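Local atomic coordinates of fatty acid synthase 1, isoform A (PDB entry 6FN6), a protein that probably synthesises long-chain saturated fatty acids from acetyl-CoA and malonyl-CoA using NADPH, this chain being its modifying region of dehydratase, enoylreductase and ketoreductase. Residues F32-Y37 with L63-A68; L40-F45 with D168-F173. All coordinates share one frame; numbering follows the deposited sequence.

How the contacts relate
Contacts 1 and 2 share helix 34-48 of the dehydratase and are both buried, their centres about 12 Å apart. Contact 1 sets the start of that helix against strand 58-65 within the N-terminal hotdog, whereas contact 2 carries its middle across to helix 170-183 of the C-terminal hotdog. Both rely on apolar and aromatic packing, but contact 1 places a methyl over a phenyl face, close to the predicted catalytic pair, while contact 2 is an edge-to-face pair of tryptophans. Between them the first turns of the two helices meet: Thr-35 OG1 probably hydrogen-bonds to Ile-171 O at 3.0 Å, and Pro-33 CG packs on Ile-171 CG2.

Contact 1. Residues F32-Y37 with L63-A68; sequences FPATGY and LVFHRA
The first turn of helix 34-48 sits beside the end of strand 58-65, the backbones coming nearest at Ala-34 and Phe-65, whose CA atoms are 6.9 Å apart. Ala-34 lays its methyl over one face of the Phe-65 ring in a CH-pi contact, with CB 3.6 Å from the ring centroid and 18° off the normal. Ala-34 CB leans to one rim of the ring, meeting Phe-65 CE1 at 3.5 Å. The CB of Phe-65 already points toward the helix, and with CG anti to the carbonyl carbon (chi1 -53°) the ring comes to lie under the Ala-34 methyl. At the edge of the same ring, Tyr-37 CD2 approaches Phe-65 CD1 at a looser 4.4 Å. The Tyr-37 ring has Phe-32 CD2 over the centre of one face, and Val-100 and Met-38 pack around Phe-65. A leucine in place of Phe-65 would probably deprive the Ala-34 methyl of its flat aromatic seat and leave Tyr-37 less firmly packed. The arrangement is that of a hotdog fold, a helix wrapped by antiparallel sheet, here with the side chain of Ala-34 about 6 Å from that of Asp-175 and about 7 Å from that of His-24, the pair predicted to act in dehydration.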
loop_
_atom_site.group_PDB
_atom_site.type_symbol
_atom_site.label_atom_id
_atom_site.label_comp_id
_atom_site.label_asym_id
_atom_site.label_seq_id
_atom_site.Cartn_x
_atom_site.Cartn_y
_atom_site.Cartn_z
ATOM N N PHE A 32 6.146 -27.888 9.989
ATOM C CA PHE A 32 4.707 -27.801 10.166
ATOM C C PHE A 32 4.120 -27.269 8.869
ATOM O O PHE A 32 4.455 -26.162 8.450
ATOM C CB PHE A 32 4.321 -26.905 11.337
ATOM C CG PHE A 32 2.898 -27.095 11.779
ATOM C CD1 PHE A 32 2.533 -28.224 12.492
ATOM C CD2 PHE A 32 1.924 -26.163 11.462
ATOM C CE1 PHE A 32 1.226 -28.415 12.894
ATOM C CE2 PHE A 32 0.614 -26.346 11.862
ATOM C CZ PHE A 32 0.264 -27.475 12.578
ATOM N N PRO A 33 3.241 -28.053 8.227
ATOM C CA PRO A 33 2.783 -27.667 6.892
ATOM C C PRO A 33 1.959 -26.389 6.880
ATOM O O PRO A 33 1.220 -26.112 7.821
ATOM C CB PRO A 33 1.932 -28.861 6.459
ATOM C CG PRO A 33 1.443 -29.448 7.733
ATOM C CD PRO A 33 2.556 -29.264 8.713
ATOM N N ALA A 34 2.095 -25.622 5.805
ATOM C CA ALA A 34 1.291 -24.429 5.601
ATOM C C ALA A 34 -0.186 -24.777 5.751
ATOM O O ALA A 34 -0.961 -24.030 6.349
ATOM C CB ALA A 34 1.571 -23.838 4.233
ATOM N N THR A 35 -0.562 -25.926 5.203
ATOM C CA THR A 35 -1.936 -26.404 5.259
ATOM C C THR A 35 -2.320 -26.814 6.675
ATOM O O THR A 35 -3.502 -26.884 7.016
ATOM C CB THR A 35 -2.140 -27.600 4.320
ATOM O OG1 THR A 35 -1.310 -28.688 4.748
ATOM C CG2 THR A 35 -1.778 -27.219 2.895
ATOM N N GLY A 36 -1.317 -27.080 7.501
ATOM C CA GLY A 36 -1.546 -27.348 8.906
ATOM C C GLY A 36 -2.118 -26.119 9.582
ATOM O O GLY A 36 -3.093 -26.201 10.329
ATOM N N TYR A 37 -1.498 -24.974 9.317
ATOM C CA TYR A 37 -1.960 -23.703 9.855
ATOM C C TYR A 37 -3.387 -23.405 9.430
ATOM O O TYR A 37 -4.222 -23.024 10.246
ATOM C CB TYR A 37 -1.059 -22.570 9.382
ATOM C CG TYR A 37 0.307 -22.566 10.009
ATOM C CD1 TYR A 37 0.477 -22.284 11.354
ATOM C CD2 TYR A 37 1.431 -22.827 9.245
ATOM C CE1 TYR A 37 1.736 -22.272 11.923
ATOM C CE2 TYR A 37 2.685 -22.817 9.794
ATOM C CZ TYR A 37 2.839 -22.537 11.133
ATOM O OH TYR A 37 4.107 -22.530 11.662
ATOM N N LEU A 63 -3.704 -15.152 2.701
ATOM C CA LEU A 63 -2.886 -15.996 3.554
ATOM C C LEU A 63 -1.412 -15.704 3.325
ATOM O O LEU A 63 -0.941 -15.705 2.189
ATOM C CB LEU A 63 -3.182 -17.473 3.294
ATOM C CG LEU A 63 -4.501 -17.994 3.865
ATOM C CD1 LEU A 63 -4.890 -19.303 3.214
ATOM C CD2 LEU A 63 -4.383 -18.174 5.371
ATOM N N VAL A 64 -0.693 -15.448 4.412
ATOM C CA VAL A 64 0.744 -15.225 4.346
ATOM C C VAL A 64 1.440 -16.166 5.315
ATOM O O VAL A 64 1.122 -16.200 6.503
ATOM C CB VAL A 64 1.109 -13.759 4.655
ATOM C CG1 VAL A 64 2.614 -13.551 4.536
ATOM C CG2 VAL A 64 0.363 -12.811 3.733
ATOM N N PHE A 65 2.397 -16.927 4.801
ATOM C CA PHE A 65 3.195 -17.808 5.635
ATOM C C PHE A 65 4.563 -17.159 5.841
ATOM O O PHE A 65 5.456 -17.263 5.001
ATOM C CB PHE A 65 3.293 -19.188 4.986
ATOM C CG PHE A 65 1.950 -19.774 4.639
ATOM C CD1 PHE A 65 1.194 -20.430 5.597
ATOM C CD2 PHE A 65 1.429 -19.642 3.362
ATOM C CE1 PHE A 65 -0.050 -20.954 5.284
ATOM C CE2 PHE A 65 0.189 -20.168 3.045
ATOM C CZ PHE A 65 -0.549 -20.823 4.006
ATOM N N HIS A 66 4.701 -16.469 6.969
ATOM C CA HIS A 66 5.836 -15.580 7.206
ATOM C C HIS A 66 7.149 -16.314 7.456
ATOM O O HIS A 66 8.216 -15.811 7.104
ATOM C CB HIS A 66 5.524 -14.652 8.378
ATOM C CG HIS A 66 4.338 -13.771 8.137
ATOM N ND1 HIS A 66 4.445 -12.515 7.581
ATOM C CD2 HIS A 66 3.018 -13.972 8.365
ATOM C CE1 HIS A 66 3.242 -11.976 7.482
ATOM N NE2 HIS A 66 2.359 -12.840 7.950
ATOM N N ARG A 67 7.077 -17.488 8.076
ATOM C CA ARG A 67 8.278 -18.269 8.340
ATOM C C ARG A 67 7.921 -19.740 8.515
ATOM O O ARG A 67 6.771 -20.082 8.793
ATOM C CB ARG A 67 9.007 -17.758 9.585
ATOM C CG ARG A 67 8.191 -17.796 10.871
ATOM C CD ARG A 67 9.075 -17.499 12.075
ATOM N NE ARG A 67 8.421 -17.787 13.349
ATOM C CZ ARG A 67 8.246 -19.008 13.846
ATOM N NH1 ARG A 67 8.672 -20.073 13.180
ATOM N NH2 ARG A 67 7.644 -19.167 15.015
ATOM N N ALA A 68 8.915 -20.607 8.364
ATOM C CA ALA A 68 8.708 -22.038 8.526
ATOM C C ALA A 68 8.763 -22.424 9.998
ATOM O O ALA A 68 9.473 -21.799 10.786
ATOM C CB ALA A 68 9.746 -22.819 7.735
#

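Contact 2. Residues L40-F45 with D168-F173; sequences LAWQTF and DNWISF
The central helices of the two hotdog folds of the dehydratase meet here through a T-shaped pair of tryptophans, Trp-42 from helix 34-48 and Trp-170 from helix 170-183. Trp-42 presents the edge of its benzo ring, and the two six-membered rings stand at 89° with centroids 4.9 Å apart. Two atoms of that edge do the touching: CZ3 of Trp-42 lies 3.6 Å from CD2 of Trp-170, while CH2 of Trp-42 sits over the indole face, 3.8 Å from CE2 of Trp-170. Trp-42 extends its indole across to the second helix because its CG stands anti to the backbone N (chi1 178°), and its NE1 is hydrogen-bonded to Thr-56 O, which should limit rotation of the ring. In this double hotdog the pair joins the N-terminal and C-terminal halves, and Trp-166, His-206 and Val-239 pack round Trp-170 on the C-terminal side. Trp-170 is the first residue of its helix, directly after the N-cap Asn-169, whose OD1 takes a nearly straight bond from Ser-172 N at 2.7 Å (N-H...O 179°). In the other helix, Leu-40 O is gripped twice from opposite faces of its plane, by Thr-44 N and by Thr-44 OG1, the latter at 2.8 Å.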
loop_
_atom_site.group_PDB
_atom_site.type_symbol
_atom_site.label_atom_id
_atom_site.label_comp_id
_atom_site.label_asym_id
_atom_site.label_seq_id
_atom_site.Cartn_x
_atom_site.Cartn_y
_atom_site.Cartn_z
ATOM N N LEU A 40 -5.783 -25.394 11.391
ATOM C CA LEU A 40 -5.900 -24.870 12.748
ATOM C C LEU A 40 -6.786 -23.629 12.782
ATOM O O LEU A 40 -7.651 -23.499 13.648
ATOM C CB LEU A 40 -4.522 -24.536 13.321
ATOM C CG LEU A 40 -3.564 -25.698 13.600
ATOM C CD1 LEU A 40 -2.300 -25.183 14.275
ATOM C CD2 LEU A 40 -4.219 -26.786 14.450
ATOM N N ALA A 41 -6.567 -22.721 11.837
ATOM C CA ALA A 41 -7.372 -21.510 11.744
ATOM C C ALA A 41 -8.815 -21.878 11.434
ATOM O O ALA A 41 -9.755 -21.305 11.988
ATOM C CB ALA A 41 -6.816 -20.578 10.677
ATOM N N TRP A 42 -8.981 -22.852 10.549
ATOM C CA TRP A 42 -10.300 -23.320 10.154
ATOM C C TRP A 42 -11.037 -23.941 11.338
ATOM O O TRP A 42 -12.193 -23.612 11.606
ATOM C CB TRP A 42 -10.167 -24.333 9.015
ATOM C CG TRP A 42 -11.454 -24.935 8.552
ATOM C CD1 TRP A 42 -12.713 -24.445 8.748
ATOM C CD2 TRP A 42 -11.607 -26.152 7.813
ATOM N NE1 TRP A 42 -13.640 -25.284 8.175
ATOM C CE2 TRP A 42 -12.985 -26.338 7.595
ATOM C CE3 TRP A 42 -10.710 -27.101 7.314
ATOM C CZ2 TRP A 42 -13.487 -27.435 6.900
ATOM C CZ3 TRP A 42 -11.212 -28.190 6.624
ATOM C CH2 TRP A 42 -12.587 -28.348 6.424
ATOM N N GLN A 43 -10.361 -24.844 12.040
ATOM C CA GLN A 43 -10.974 -25.572 13.144
ATOM C C GLN A 43 -11.396 -24.650 14.282
ATOM O O GLN A 43 -12.575 -24.588 14.633
ATOM C CB GLN A 43 -10.012 -26.638 13.670
ATOM C CG GLN A 43 -9.933 -27.871 12.784
ATOM C CD GLN A 43 -8.936 -28.892 13.287
ATOM O OE1 GLN A 43 -8.096 -28.594 14.134
ATOM N NE2 GLN A 43 -9.026 -30.109 12.764
ATOM N N THR A 44 -10.437 -23.928 14.850
ATOM C CA THR A 44 -10.709 -23.081 16.005
ATOM C C THR A 44 -11.772 -22.034 15.696
ATOM O O THR A 44 -12.609 -21.727 16.543
ATOM C CB THR A 44 -9.436 -22.365 16.496
ATOM O OG1 THR A 44 -8.806 -21.691 15.400
ATOM C CG2 THR A 44 -8.463 -23.365 17.112
ATOM N N PHE A 45 -11.740 -21.490 14.485
ATOM C CA PHE A 45 -12.698 -20.462 14.090
ATOM C C PHE A 45 -14.124 -21.000 14.071
ATOM O O PHE A 45 -15.063 -20.306 14.461
ATOM C CB PHE A 45 -12.340 -19.889 12.719
ATOM C CG PHE A 45 -13.232 -18.762 12.287
ATOM C CD1 PHE A 45 -13.207 -17.546 12.954
ATOM C CD2 PHE A 45 -14.088 -18.912 11.211
ATOM C CE1 PHE A 45 -14.026 -16.505 12.560
ATOM C CE2 PHE A 45 -14.908 -17.873 10.811
ATOM C CZ PHE A 45 -14.876 -16.668 11.486
ATOM N N ASP A 168 -9.186 -39.233 5.305
ATOM C CA ASP A 168 -9.862 -38.518 6.384
ATOM C C ASP A 168 -8.884 -37.592 7.105
ATOM O O ASP A 168 -8.835 -37.560 8.335
ATOM C CB ASP A 168 -10.485 -39.505 7.374
ATOM C CG ASP A 168 -11.481 -38.844 8.310
ATOM O OD1 ASP A 168 -12.196 -37.919 7.866
ATOM O OD2 ASP A 168 -11.549 -39.247 9.490
ATOM N N ASN A 169 -8.109 -36.840 6.327
ATOM C CA ASN A 169 -7.105 -35.932 6.872
ATOM C C ASN A 169 -6.956 -34.713 5.961
ATOM O O ASN A 169 -6.359 -34.798 4.889
ATOM C CB ASN A 169 -5.765 -36.656 7.034
ATOM C CG ASN A 169 -4.701 -35.790 7.694
ATOM O OD1 ASN A 169 -4.397 -34.693 7.227
ATOM N ND2 ASN A 169 -4.122 -36.289 8.780
ATOM N N TRP A 170 -7.493 -33.577 6.398
ATOM C CA TRP A 170 -7.501 -32.365 5.581
ATOM C C TRP A 170 -6.110 -31.771 5.397
ATOM O O TRP A 170 -5.804 -31.229 4.337
ATOM C CB TRP A 170 -8.434 -31.318 6.193
ATOM C CG TRP A 170 -9.884 -31.681 6.093
ATOM C CD1 TRP A 170 -10.621 -32.390 6.998
ATOM C CD2 TRP A 170 -10.772 -31.361 5.016
ATOM N NE1 TRP A 170 -11.914 -32.524 6.551
ATOM C CE2 TRP A 170 -12.031 -31.902 5.338
ATOM C CE3 TRP A 170 -10.624 -30.666 3.813
ATOM C CZ2 TRP A 170 -13.136 -31.769 4.498
ATOM C CZ3 TRP A 170 -11.721 -30.536 2.983
ATOM C CH2 TRP A 170 -12.960 -31.084 3.329
ATOM N N ILE A 171 -5.272 -31.862 6.425
ATOM C CA ILE A 171 -3.926 -31.306 6.342
ATOM C C ILE A 171 -3.142 -31.990 5.226
ATOM O O ILE A 171 -2.607 -31.328 4.337
ATOM C CB ILE A 171 -3.191 -31.424 7.691
ATOM C CG1 ILE A 171 -3.900 -30.571 8.748
ATOM C CG2 ILE A 171 -1.715 -31.015 7.544
ATOM C CD1 ILE A 171 -3.365 -30.744 10.158
ATOM N N SER A 172 -3.082 -33.316 5.263
ATOM C CA SER A 172 -2.329 -34.059 4.261
ATOM C C SER A 172 -2.917 -33.818 2.878
ATOM O O SER A 172 -2.186 -33.590 1.913
ATOM C CB SER A 172 -2.317 -35.556 4.582
ATOM O OG SER A 172 -3.531 -36.178 4.199
ATOM N N PHE A 173 -4.242 -33.868 2.784
ATOM C CA PHE A 173 -4.908 -33.734 1.497
ATOM C C PHE A 173 -4.631 -32.379 0.854
ATOM O O PHE A 173 -4.252 -32.305 -0.316
ATOM C CB PHE A 173 -6.413 -33.932 1.647
ATOM C CG PHE A 173 -7.177 -33.660 0.388
ATOM C CD1 PHE A 173 -7.270 -34.622 -0.600
ATOM C CD2 PHE A 173 -7.790 -32.436 0.185
ATOM C CE1 PHE A 173 -7.965 -34.372 -1.766
ATOM C CE2 PHE A 173 -8.487 -32.181 -0.979
ATOM C CZ PHE A 173 -8.574 -33.149 -1.957
#